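PDB 6GL2: endoglucanase, family GH5 from Zobellia galactanivorans, which probably hydrolyses beta-1,4-linked glucans, with hemicelluloses such as mixed-linked glucan as its likely main substrates. Local coordinates for residues A82-L85 with D86-E89; R170-V173 with N174-Q178; R260-I264 with V265-R269. One frame throughout, in Å; residues are numbered along the deposited sequence. Where two conformers were deposited one is given.

Interaction 1 (A82-L85 with D86-E89); sequences ANWL and DKVE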
ATOM      1  N   ALA A  82      18.716   9.645 -10.100  1.00  9.76           N
ATOM      2  CA  ALA A  82      19.226   8.293 -10.127  1.00  9.28           C
ATOM      3  C   ALA A  82      19.587   7.736  -8.775  1.00 10.06           C
ATOM      4  O   ALA A  82      19.287   6.580  -8.500  1.00 10.27           O
ATOM      5  CB  ALA A  82      20.404   8.243 -11.080  1.00 11.43           C
ATOM      6  N   ASN A  83      20.132   8.580  -7.936  0.50  9.70           N
ATOM      7  CA  ASN A  83      20.504   8.086  -6.669  0.50  9.82           C
ATOM      8  C   ASN A  83      19.329   7.758  -5.738  0.50  9.81           C
ATOM      9  O   ASN A  83      19.505   6.969  -4.812  0.50 10.90           O
ATOM     10  CB  ASN A  83      21.584   8.965  -5.999  0.50 13.63           C
ATOM     11  CG  ASN A  83      21.134  10.379  -5.681  0.50 15.32           C
ATOM     12  OD1 ASN A  83      20.027  10.815  -5.970  0.50 17.53           O
ATOM     13  ND2 ASN A  83      22.062  11.127  -5.034  0.50 20.53           N
ATOM     14  N   TRP A  84      18.189   8.379  -5.994  1.00  9.20           N
ATOM     15  CA  TRP A  84      16.952   8.042  -5.276  1.00  8.50           C
ATOM     16  C   TRP A  84      16.456   6.674  -5.722  1.00  9.02           C
ATOM     17  O   TRP A  84      16.102   5.829  -4.884  1.00  8.73           O
ATOM     18  CB  TRP A  84      15.955   9.162  -5.473  1.00  8.65           C
ATOM     19  CG  TRP A  84      14.703   8.967  -4.663  1.00  8.84           C
ATOM     20  CD1 TRP A  84      13.452   8.732  -5.112  1.00  9.75           C
ATOM     21  CD2 TRP A  84      14.619   8.985  -3.223  1.00  8.96           C
ATOM     22  NE1 TRP A  84      12.563   8.703  -4.086  1.00 10.32           N
ATOM     23  CE2 TRP A  84      13.223   8.801  -2.898  1.00 10.25           C
ATOM     24  CE3 TRP A  84      15.501   9.127  -2.219  1.00 10.44           C
ATOM     25  CZ2 TRP A  84      12.773   8.880  -1.585  1.00 11.21           C
ATOM     26  CZ3 TRP A  84      15.026   9.150  -0.891  1.00 10.23           C
ATOM     27  CH2 TRP A  84      13.707   9.028  -0.592  1.00 11.76           C
ATOM     28  N   LEU A  85      16.408   6.462  -7.041  1.00  7.72           N
ATOM     29  CA  LEU A  85      16.103   5.131  -7.524  1.00  7.64           C
ATOM     30  C   LEU A  85      17.040   4.096  -6.932  1.00  8.64           C
ATOM     31  O   LEU A  85      16.586   2.985  -6.667  1.00  9.07           O
ATOM     32  CB  LEU A  85      16.101   5.095  -9.052  1.00  7.98           C
ATOM     33  CG  LEU A  85      14.942   5.781  -9.736  1.00  8.57           C
ATOM     34  CD1 LEU A  85      15.218   6.137 -11.181  1.00 10.93           C
ATOM     35  CD2 LEU A  85      13.725   4.927  -9.734  1.00 10.26           C
ATOM     36  N   ASP A  86      18.318   4.448  -6.823  1.00  7.75           N
ATOM     37  CA  ASP A  86      19.276   3.503  -6.266  1.00  8.62           C
ATOM     38  C   ASP A  86      18.836   3.087  -4.846  1.00  8.50           C
ATOM     39  O   ASP A  86      18.978   1.905  -4.487  1.00  8.73           O
ATOM     40  CB  ASP A  86      20.684   4.083  -6.227  1.00  9.18           C
ATOM     41  CG  ASP A  86      21.342   4.199  -7.586  1.00 10.26           C
ATOM     42  OD1 ASP A  86      20.920   3.713  -8.589  1.00 11.01           O
ATOM     43  OD2 ASP A  86      22.371   5.001  -7.586  1.00 12.27           O
ATOM     44  N   LYS A  87      18.485   4.067  -4.033  1.00  8.96           N
ATOM     45  CA  LYS A  87      18.028   3.775  -2.671  1.00  8.77           C
ATOM     46  C   LYS A  87      16.796   2.878  -2.613  1.00  8.54           C
ATOM     47  O   LYS A  87      16.730   1.985  -1.772  1.00 10.25           O
ATOM     48  CB  LYS A  87      17.814   5.036  -1.875  1.00 10.59           C
ATOM     49  CG  LYS A  87      19.089   5.834  -1.627  1.00 12.83           C
ATOM     50  CD  LYS A  87      18.773   7.162  -0.970  1.00 16.68           C
ATOM     51  CE  LYS A  87      19.868   7.521   0.007  1.00 24.59           C
ATOM     52  NZ  LYS A  87      19.522   8.635   0.964  1.00 25.46           N
ATOM     53  N   VAL A  88      15.825   3.195  -3.435  1.00  8.35           N
ATOM     54  CA  VAL A  88      14.651   2.379  -3.502  1.00  8.34           C
ATOM     55  C   VAL A  88      15.042   0.947  -3.859  1.00  9.40           C
ATOM     56  O   VAL A  88      14.559  -0.039  -3.283  1.00  8.45           O
ATOM     57  CB  VAL A  88      13.599   2.961  -4.460  1.00  8.59           C
ATOM     58  CG1 VAL A  88      12.430   1.970  -4.627  1.00 10.04           C
ATOM     59  CG2 VAL A  88      13.184   4.359  -4.052  1.00 10.03           C
ATOM     60  N   GLU A  89      15.868   0.839  -4.923  1.00  8.70           N
ATOM     61  CA  GLU A  89      16.263  -0.491  -5.385  1.00  8.13           C
ATOM     62  C   GLU A  89      17.012  -1.283  -4.305  1.00  7.79           C
ATOM     63  O   GLU A  89      16.822  -2.481  -4.205  1.00  9.26           O
ATOM     64  CB  GLU A  89      17.051  -0.305  -6.682  1.00  8.46           C
ATOM     65  CG  GLU A  89      17.496  -1.606  -7.308  1.00  9.89           C
ATOM     66  CD  GLU A  89      17.999  -1.479  -8.765  1.00 11.24           C
ATOM     67  OE1 GLU A  89      18.518  -0.412  -9.065  1.00 11.59           O
ATOM     68  OE2 GLU A  89      18.076  -2.556  -9.456  1.00 13.73           O
TER
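Asp86 opens the second half of this local contact by folding back over the first residues of helix 82-96. Its N donates to Ala82 O at 2.9 Å. With CG set beside its own backbone N (chi1 -72°), the carboxylate turns toward the start of the helix, and OD1 comes within 3.3 Å of Ala82 O. Both are acceptors, so no bond forms. The charge of OD1 is instead met by a salt bridge to Arg137.

Lys87 N donates to Asn83 O over a longer 3.2 Å, from above the carbonyl plane. The aliphatic part of its side chain runs past the same oxygen, with CG 3.4 Å away. It then crosses the Trp84 side chain at about a right angle, and CD lies 4.0 Å from Trp84 CE3. The ammonium group goes on to a salt bridge with Glu38.

Helix 82-96 is the crossover of a beta-alpha-beta unit of the barrel. It links strand 61-64 to strand 101-105.

Val88 N makes the straightest of the four backbone bonds, to Trp84 O (N-H...O 170°). Val88 CG2 also sits 3.4 Å from that oxygen and lies over one face of the indole. Beyond the segments the indole stacks with His71 and meets Trp68 at about a right angle.

Glu89 N donates to Leu85 O at 2.9 Å, and its CB lies 3.3 Å from the same oxygen. CG stands anti to the backbone N (chi1 -178°), and the extended chain carries OE1 to a salt bridge with Arg137, which also pairs with Asp86, and OE2 to a hydrogen bond with Tyr141 OH.

Interaction 2 (R170-V173 with N174-Q178); sequences RDAV and NQYHQ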
ATOM      1  N   ARG A 170     -13.254  10.909  -8.217  1.00 11.62           N
ATOM      2  CA  ARG A 170     -13.145   9.510  -8.561  1.00 11.92           C
ATOM      3  C   ARG A 170     -12.832   9.357 -10.022  1.00 13.65           C
ATOM      4  O   ARG A 170     -12.132   8.422 -10.413  1.00 13.64           O
ATOM      5  CB  ARG A 170     -14.394   8.737  -8.216  1.00 13.68           C
ATOM      6  CG  ARG A 170     -14.652   8.692  -6.713  1.00 12.40           C
ATOM      7  CD  ARG A 170     -15.849   7.832  -6.293  1.00 13.26           C
ATOM      8  NE  ARG A 170     -17.132   8.307  -6.800  1.00 15.64           N
ATOM      9  CZ  ARG A 170     -17.840   9.219  -6.196  1.00 16.34           C
ATOM     10  NH1 ARG A 170     -19.012   9.569  -6.743  1.00 15.69           N
ATOM     11  NH2 ARG A 170     -17.526   9.775  -5.060  1.00 16.63           N
ATOM     12  N   ASP A 171     -13.423  10.186 -10.882  1.00 13.00           N
ATOM     13  CA  ASP A 171     -13.152  10.141 -12.303  1.00 15.52           C
ATOM     14  C   ASP A 171     -11.686  10.438 -12.571  1.00 12.56           C
ATOM     15  O   ASP A 171     -11.047   9.649 -13.335  1.00 14.64           O
ATOM     16  CB  ASP A 171     -13.994  11.179 -13.048  1.00 16.80           C
ATOM     17  CG  ASP A 171     -15.425  10.784 -13.259  1.00 24.04           C
ATOM     18  OD1 ASP A 171     -15.817   9.642 -13.029  1.00 26.45           O
ATOM     19  OD2 ASP A 171     -16.156  11.711 -13.720  1.00 29.04           O
ATOM     20  N   ALA A 172     -11.170  11.490 -12.012  1.00 12.86           N
ATOM     21  CA  ALA A 172      -9.789  11.801 -12.195  1.00 11.28           C
ATOM     22  C   ALA A 172      -8.876  10.713 -11.676  1.00 12.76           C
ATOM     23  O   ALA A 172      -7.901  10.343 -12.356  1.00 11.38           O
ATOM     24  CB  ALA A 172      -9.526  13.119 -11.544  1.00 12.16           C
ATOM     25  N   VAL A 173      -9.165  10.201 -10.464  1.00 10.37           N
ATOM     26  CA  VAL A 173      -8.343   9.098  -9.977  1.00 10.45           C
ATOM     27  C   VAL A 173      -8.348   7.933 -10.944  1.00 11.58           C
ATOM     28  O   VAL A 173      -7.283   7.358 -11.224  1.00 10.95           O
ATOM     29  CB  VAL A 173      -8.755   8.663  -8.551  1.00 10.19           C
ATOM     30  CG1 VAL A 173      -8.083   7.340  -8.206  1.00 11.76           C
ATOM     31  CG2 VAL A 173      -8.365   9.824  -7.630  1.00 11.27           C
ATOM     32  N   ASN A 174      -9.516   7.488 -11.512  1.00 11.90           N
ATOM     33  CA  ASN A 174      -9.500   6.467 -12.486  1.00 11.79           C
ATOM     34  C   ASN A 174      -8.606   6.842 -13.696  1.00 12.64           C
ATOM     35  O   ASN A 174      -7.935   5.930 -14.243  1.00 12.32           O
ATOM     36  CB  ASN A 174     -10.938   6.130 -12.941  1.00 14.23           C
ATOM     37  CG  ASN A 174     -11.677   5.195 -11.964  1.00 15.50           C
ATOM     38  OD1 ASN A 174     -11.102   4.269 -11.351  1.00 15.95           O
ATOM     39  ND2 ASN A 174     -13.017   5.420 -11.858  1.00 18.78           N
ATOM     40  N   GLN A 175      -8.672   8.084 -14.126  1.00 11.41           N
ATOM     41  CA  GLN A 175      -7.814   8.457 -15.247  1.00 13.02           C
ATOM     42  C   GLN A 175      -6.321   8.361 -14.905  1.00 11.98           C
ATOM     43  O   GLN A 175      -5.516   8.028 -15.788  1.00 12.69           O
ATOM     44  CB  GLN A 175      -8.118   9.868 -15.694  1.00 12.90           C
ATOM     45  CG  GLN A 175      -9.499   9.997 -16.358  1.00 14.42           C
ATOM     46  CD  GLN A 175      -9.777  11.357 -16.809  1.00 14.73           C
ATOM     47  OE1 GLN A 175      -8.928  12.112 -17.187  1.00 14.58           O
ATOM     48  NE2 GLN A 175     -11.058  11.744 -16.698  1.00 19.46           N
ATOM     49  N   TYR A 176      -5.999   8.695 -13.651  1.00 10.42           N
ATOM     50  CA  TYR A 176      -4.595   8.635 -13.268  1.00 10.20           C
ATOM     51  C   TYR A 176      -4.105   7.192 -13.174  1.00 10.58           C
ATOM     52  O   TYR A 176      -2.982   6.885 -13.600  1.00 11.08           O
ATOM     53  CB  TYR A 176      -4.467   9.275 -11.930  1.00 10.23           C
ATOM     54  CG  TYR A 176      -4.748  10.773 -11.902  1.00  9.92           C
ATOM     55  CD1 TYR A 176      -4.968  11.458 -13.070  1.00 11.74           C
ATOM     56  CD2 TYR A 176      -4.926  11.468 -10.748  1.00 10.63           C
ATOM     57  CE1 TYR A 176      -5.284  12.818 -13.032  1.00 11.94           C
ATOM     58  CE2 TYR A 176      -5.220  12.808 -10.660  1.00 11.69           C
ATOM     59  CZ  TYR A 176      -5.456  13.480 -11.856  1.00 11.26           C
ATOM     60  OH  TYR A 176      -5.765  14.875 -11.814  1.00 13.60           O
ATOM     61  N   HIS A 177      -4.955   6.281 -12.741  1.00 10.12           N
ATOM     62  CA  HIS A 177      -4.611   4.865 -12.800  1.00  9.36           C
ATOM     63  C   HIS A 177      -4.454   4.405 -14.225  1.00  9.83           C
ATOM     64  O   HIS A 177      -3.605   3.539 -14.544  1.00 10.64           O
ATOM     65  CB  HIS A 177      -5.613   4.005 -12.059  1.00 10.53           C
ATOM     66  CG  HIS A 177      -5.457   4.075 -10.547  1.00 10.77           C
ATOM     67  ND1 HIS A 177      -4.228   3.809  -9.911  1.00 10.99           N
ATOM     68  CD2 HIS A 177      -6.348   4.391  -9.565  1.00 11.58           C
ATOM     69  CE1 HIS A 177      -4.437   3.830  -8.625  1.00 10.58           C
ATOM     70  NE2 HIS A 177      -5.710   4.231  -8.380  1.00 11.39           N
ATOM     71  N   GLN A 178      -5.321   4.895 -15.102  1.00 10.38           N
ATOM     72  CA  GLN A 178      -5.234   4.521 -16.542  1.00 11.31           C
ATOM     73  C   GLN A 178      -3.882   4.935 -17.114  1.00 10.42           C
ATOM     74  O   GLN A 178      -3.246   4.053 -17.742  1.00 12.04           O
ATOM     75  CB  GLN A 178      -6.406   5.157 -17.313  1.00 11.35           C
ATOM     76  CG  GLN A 178      -6.402   4.834 -18.814  1.00 13.40           C
ATOM     77  CD  GLN A 178      -6.868   3.495 -19.198  1.00 15.14           C
ATOM     78  OE1 GLN A 178      -6.214   2.830 -20.071  1.00 18.14           O
ATOM     79  NE2 GLN A 178      -7.934   3.038 -18.617  1.00 15.50           N
TER
HETATM   80  O   HOH W   1     -14.425   7.200 -14.075  0.75 29.60           O
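Arg170 to Val173 accept four successive alpha-helical bonds from Asn174 to His177. Tyr176 N to Ala172 O is the shortest, at 2.8 Å. The other three are each 3.0 Å.

Ala172 O also lies over one face of the Tyr176 ring, toward its rim, 3.2 Å from CG. The ring thus covers the carbonyl that its own backbone N binds. Its far end reaches the Ala172 methyl, with CZ 4.1 Å from CB.

Val173 and His177 lie side by side and point the same way. Val173 CG1, anti to its N (chi1 168°), comes within 3.7 Å of His177 CD2. The imidazole is fixed in rotation by two bonds, ND1 with Thr149 OG1 and NE2 with Ser199 OG.

A water bridges the outer side chains. It donates to Asp171 OD1 at 3.0 Å and accepts from Asn174 ND2 at 3.2 Å. Gln167 also binds Asp171 OD1.

Helix 167-186 is an outer helix of the (beta/alpha)8 barrel, following strand 145-148 and leading to strand 196-199. Tyr176 packs on helix 117-137 and bonds Leu114 O. Arg170 NE forms a salt bridge with the Asp212 carboxylate and Asn174 ND2 bonds the Asp212 backbone O, at the end of helix 207-212.

Interaction 3 (R260-I264 with V265-R269); sequences RDKFI and VEDNR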
ATOM      1  N   ARG A 260     -15.014  -8.050   0.110  1.00 12.13           N
ATOM      2  CA  ARG A 260     -15.074  -9.350  -0.551  1.00 13.75           C
ATOM      3  C   ARG A 260     -16.192  -9.439  -1.591  1.00 13.27           C
ATOM      4  O   ARG A 260     -16.026  -9.828  -2.733  1.00 15.64           O
ATOM      5  CB  ARG A 260     -15.261 -10.509   0.464  1.00 15.45           C
ATOM      6  CG  ARG A 260     -15.584 -11.866  -0.135  1.00 17.39           C
ATOM      7  CD  ARG A 260     -16.250 -12.800   0.880  1.00 21.13           C
ATOM      8  NE  ARG A 260     -17.597 -12.332   1.364  1.00 21.98           N
ATOM      9  CZ  ARG A 260     -18.209 -12.819   2.443  1.00 25.03           C
ATOM     10  NH1 ARG A 260     -17.600 -13.759   3.189  1.00 24.56           N
ATOM     11  NH2 ARG A 260     -19.390 -12.350   2.817  1.00 28.27           N
ATOM     12  N   ASP A 261     -17.372  -9.032  -1.125  1.00 15.65           N
ATOM     13  CA  ASP A 261     -18.559  -9.143  -2.020  1.00 15.56           C
ATOM     14  C   ASP A 261     -18.437  -8.364  -3.317  1.00 16.58           C
ATOM     15  O   ASP A 261     -18.819  -8.816  -4.409  1.00 17.89           O
ATOM     16  CB  ASP A 261     -19.838  -8.816  -1.263  1.00 18.79           C
ATOM     17  CG  ASP A 261     -20.173  -9.844  -0.171  1.00 20.39           C
ATOM     18  OD1 ASP A 261     -19.598 -10.938  -0.135  1.00 21.71           O
ATOM     19  OD2 ASP A 261     -21.062  -9.478   0.675  1.00 25.52           O
ATOM     20  N   LYS A 262     -17.856  -7.154  -3.219  1.00 13.57           N
ATOM     21  CA  LYS A 262     -17.715  -6.274  -4.388  1.00 15.31           C
ATOM     22  C   LYS A 262     -16.578  -6.799  -5.254  1.00 15.09           C
ATOM     23  O   LYS A 262     -16.732  -7.066  -6.409  1.00 16.24           O
ATOM     24  CB  LYS A 262     -17.455  -4.817  -4.011  1.00 16.97           C
ATOM     25  CG  LYS A 262     -17.219  -3.906  -5.198  1.00 19.06           C
ATOM     26  CD  LYS A 262     -18.563  -3.799  -5.936  1.00 24.90           C
ATOM     27  CE  LYS A 262     -18.694  -2.739  -7.017  1.00 30.36           C
ATOM     28  NZ  LYS A 262     -20.131  -2.786  -7.483  1.00 35.31           N
ATOM     29  N   PHE A 263     -15.362  -6.895  -4.695  1.00 14.64           N
ATOM     30  CA  PHE A 263     -14.186  -7.168  -5.518  1.00 13.56           C
ATOM     31  C   PHE A 263     -13.981  -8.639  -5.850  1.00 12.58           C
ATOM     32  O   PHE A 263     -13.681  -8.954  -6.983  1.00 14.40           O
ATOM     33  CB  PHE A 263     -12.931  -6.571  -4.889  1.00 14.00           C
ATOM     34  CG  PHE A 263     -13.013  -5.065  -4.733  1.00 13.98           C
ATOM     35  CD1 PHE A 263     -13.116  -4.290  -5.853  1.00 14.34           C
ATOM     36  CD2 PHE A 263     -12.896  -4.413  -3.514  1.00 14.61           C
ATOM     37  CE1 PHE A 263     -13.151  -2.914  -5.721  1.00 15.17           C
ATOM     38  CE2 PHE A 263     -12.882  -3.007  -3.407  1.00 15.43           C
ATOM     39  CZ  PHE A 263     -13.039  -2.284  -4.527  1.00 15.18           C
ATOM     40  N   ILE A 264     -13.977  -9.456  -4.838  1.00 14.46           N
ATOM     41  CA  ILE A 264     -13.674 -10.851  -5.005  1.00 13.51           C
ATOM     42  C   ILE A 264     -14.816 -11.628  -5.706  1.00 16.33           C
ATOM     43  O   ILE A 264     -14.557 -12.388  -6.658  1.00 17.15           O
ATOM     44  CB  ILE A 264     -13.331 -11.548  -3.656  1.00 14.67           C
ATOM     45  CG1 ILE A 264     -12.081 -10.852  -3.000  1.00 14.35           C
ATOM     46  CG2 ILE A 264     -13.146 -13.082  -3.883  1.00 15.82           C
ATOM     47  CD1 ILE A 264     -11.711 -11.247  -1.621  1.00 15.46           C
ATOM     48  N   VAL A 265     -16.015 -11.425  -5.208  1.00 16.47           N
ATOM     49  CA  VAL A 265     -17.216 -12.164  -5.750  1.00 18.33           C
ATOM     50  C   VAL A 265     -17.698 -11.421  -7.000  1.00 16.91           C
ATOM     51  O   VAL A 265     -17.582 -11.949  -8.112  1.00 23.57           O
ATOM     52  CB  VAL A 265     -18.282 -12.322  -4.668  1.00 17.58           C
ATOM     53  CG1 VAL A 265     -19.576 -12.935  -5.269  1.00 19.17           C
ATOM     54  CG2 VAL A 265     -17.765 -13.078  -3.477  1.00 19.17           C
ATOM     55  N   GLU A 266     -18.198 -10.221  -6.885  1.00 17.88           N
ATOM     56  CA  GLU A 266     -18.766  -9.584  -8.062  1.00 20.82           C
ATOM     57  C   GLU A 266     -17.750  -9.321  -9.190  1.00 21.01           C
ATOM     58  O   GLU A 266     -18.036  -9.539 -10.366  1.00 24.45           O
ATOM     59  CB  GLU A 266     -19.514  -8.313  -7.677  1.00 21.62           C
ATOM     60  CG  GLU A 266     -20.074  -7.494  -8.840  1.00 29.68           C
ATOM     61  CD  GLU A 266     -20.274  -6.014  -8.498  1.00 38.10           C
ATOM     62  OE1 GLU A 266     -21.017  -5.752  -7.493  1.00 44.16           O
ATOM     63  OE2 GLU A 266     -19.653  -5.141  -9.220  1.00 44.48           O
ATOM     64  N   ASP A 267     -16.544  -8.818  -8.855  1.00 19.93           N
ATOM     65  CA  ASP A 267     -15.595  -8.326  -9.871  1.00 19.51           C
ATOM     66  C   ASP A 267     -14.540  -9.377 -10.267  1.00 16.78           C
ATOM     67  O   ASP A 267     -13.754  -9.137 -11.206  1.00 18.99           O
ATOM     68  CB  ASP A 267     -14.860  -7.076  -9.379  1.00 21.61           C
ATOM     69  CG  ASP A 267     -15.748  -5.775  -9.187  1.00 22.88           C
ATOM     70  OD1 ASP A 267     -16.885  -5.689  -9.637  1.00 29.06           O
ATOM     71  OD2 ASP A 267     -15.231  -4.790  -8.593  1.00 29.88           O
ATOM     72  N   ASN A 268     -14.481 -10.520  -9.597  1.00 16.82           N
ATOM     73  CA  ASN A 268     -13.435 -11.523  -9.777  1.00 18.62           C
ATOM     74  C   ASN A 268     -12.008 -10.974  -9.723  1.00 16.25           C
ATOM     75  O   ASN A 268     -11.216 -11.186 -10.653  1.00 16.59           O
ATOM     76  CB  ASN A 268     -13.664 -12.308 -11.101  1.00 19.75           C
ATOM     77  CG  ASN A 268     -12.738 -13.529 -11.203  1.00 24.14           C
ATOM     78  OD1 ASN A 268     -12.399 -13.981 -12.325  1.00 29.96           O
ATOM     79  ND2 ASN A 268     -12.264 -14.044 -10.054  1.00 25.66           N
ATOM     80  N   ARG A 269     -11.820 -10.158  -8.676  1.00 13.98           N
ATOM     81  CA  ARG A 269     -10.516  -9.540  -8.435  1.00 11.84           C
ATOM     82  C   ARG A 269      -9.984  -9.950  -7.091  1.00 13.01           C
ATOM     83  O   ARG A 269     -10.714 -10.098  -6.129  1.00 16.05           O
ATOM     84  CB  ARG A 269     -10.627  -8.059  -8.459  1.00 13.59           C
ATOM     85  CG  ARG A 269     -10.999  -7.452  -9.762  1.00 13.55           C
ATOM     86  CD  ARG A 269      -9.800  -7.394 -10.687  1.00 14.80           C
ATOM     87  NE  ARG A 269     -10.139  -7.074 -12.059  1.00 14.34           N
ATOM     88  CZ  ARG A 269      -9.285  -7.149 -13.053  1.00 14.44           C
ATOM     89  NH1 ARG A 269      -7.981  -7.357 -12.833  1.00 14.83           N
ATOM     90  NH2 ARG A 269      -9.721  -6.901 -14.273  1.00 16.43           N
TER
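Lys262 NZ is gripped by three oxygens. Glu266 OE2 takes it at 3.0 Å on its syn lone pair, as a salt bridge. Glu266 OE1 adds a weak bond, and Asn211 OD1 is the third partner. The contact lies at the C-terminal end of helix 246-266, where the chain turns toward strand 271-276 of the (beta/alpha)8 barrel. The lysine and the glutamate lie side by side, pointing the same way. Both start anti to the backbone N, and the lysine then bends at chi2 (69°), which swings NZ round in front of both carboxylate oxygens.

The backbone here widens into a pi-type turn. Val265 N donates to Arg260 O, five residues back, at 2.9 Å. Glu266 N does the same to Asp261 O, also at 2.9 Å. Asp267 N to Lys262 O follows the same spacing but is weak. Asn268 is the first residue to leave helical angles, with a positive phi of 50°. The chain then swings round, and Arg269 N bonds Phe263 O at 2.8 Å, six residues back.

Asp267 and Phe263 also lie side by side. The carboxylate is turned 63° from the ring, and OD2 comes 3.5 Å from Phe263 CD1. The ring is buried against Val224, Val226 and Val271 of the barrel strands and meets Tyr213 edge to face. Arg260 NE bonds Asp261 OD1 at 2.9 Å in a salt bridge, from above the carboxylate plane, and its NH1 pairs with Asp257. Arg269 sends its guanidinium to Asp219 O and Val222 O, which ties the turn to the start of strand 222-227.

Ile264 lies close to the turning chain, and its CA-H points at Arg269 O, with CA 3.3 Å from that oxygen.

Interactions 1 and 2 lie within helices on the outside of one (beta/alpha)8 barrel, and interaction 3 at the C-terminal end of another such helix. Interactions 2 and 3 are nearest, with centres about 20 Å apart and nearest atoms about 9 Å. Helix 207-212 is a shared neighbour: Asp212 binds interaction 2, and Asn211 and Leu210 meet interaction 3. Interactions 1 and 3 lie on opposite sides of the chain's centre, with centres about 36 Å apart. Interactions 1 and 2 are about 27 Å apart between centres. All three lie away from Asp240, Thr242 and Asp248, which can bind magnesium, though none is bound in this model. Asp248 sits near the other end of helix 246-266.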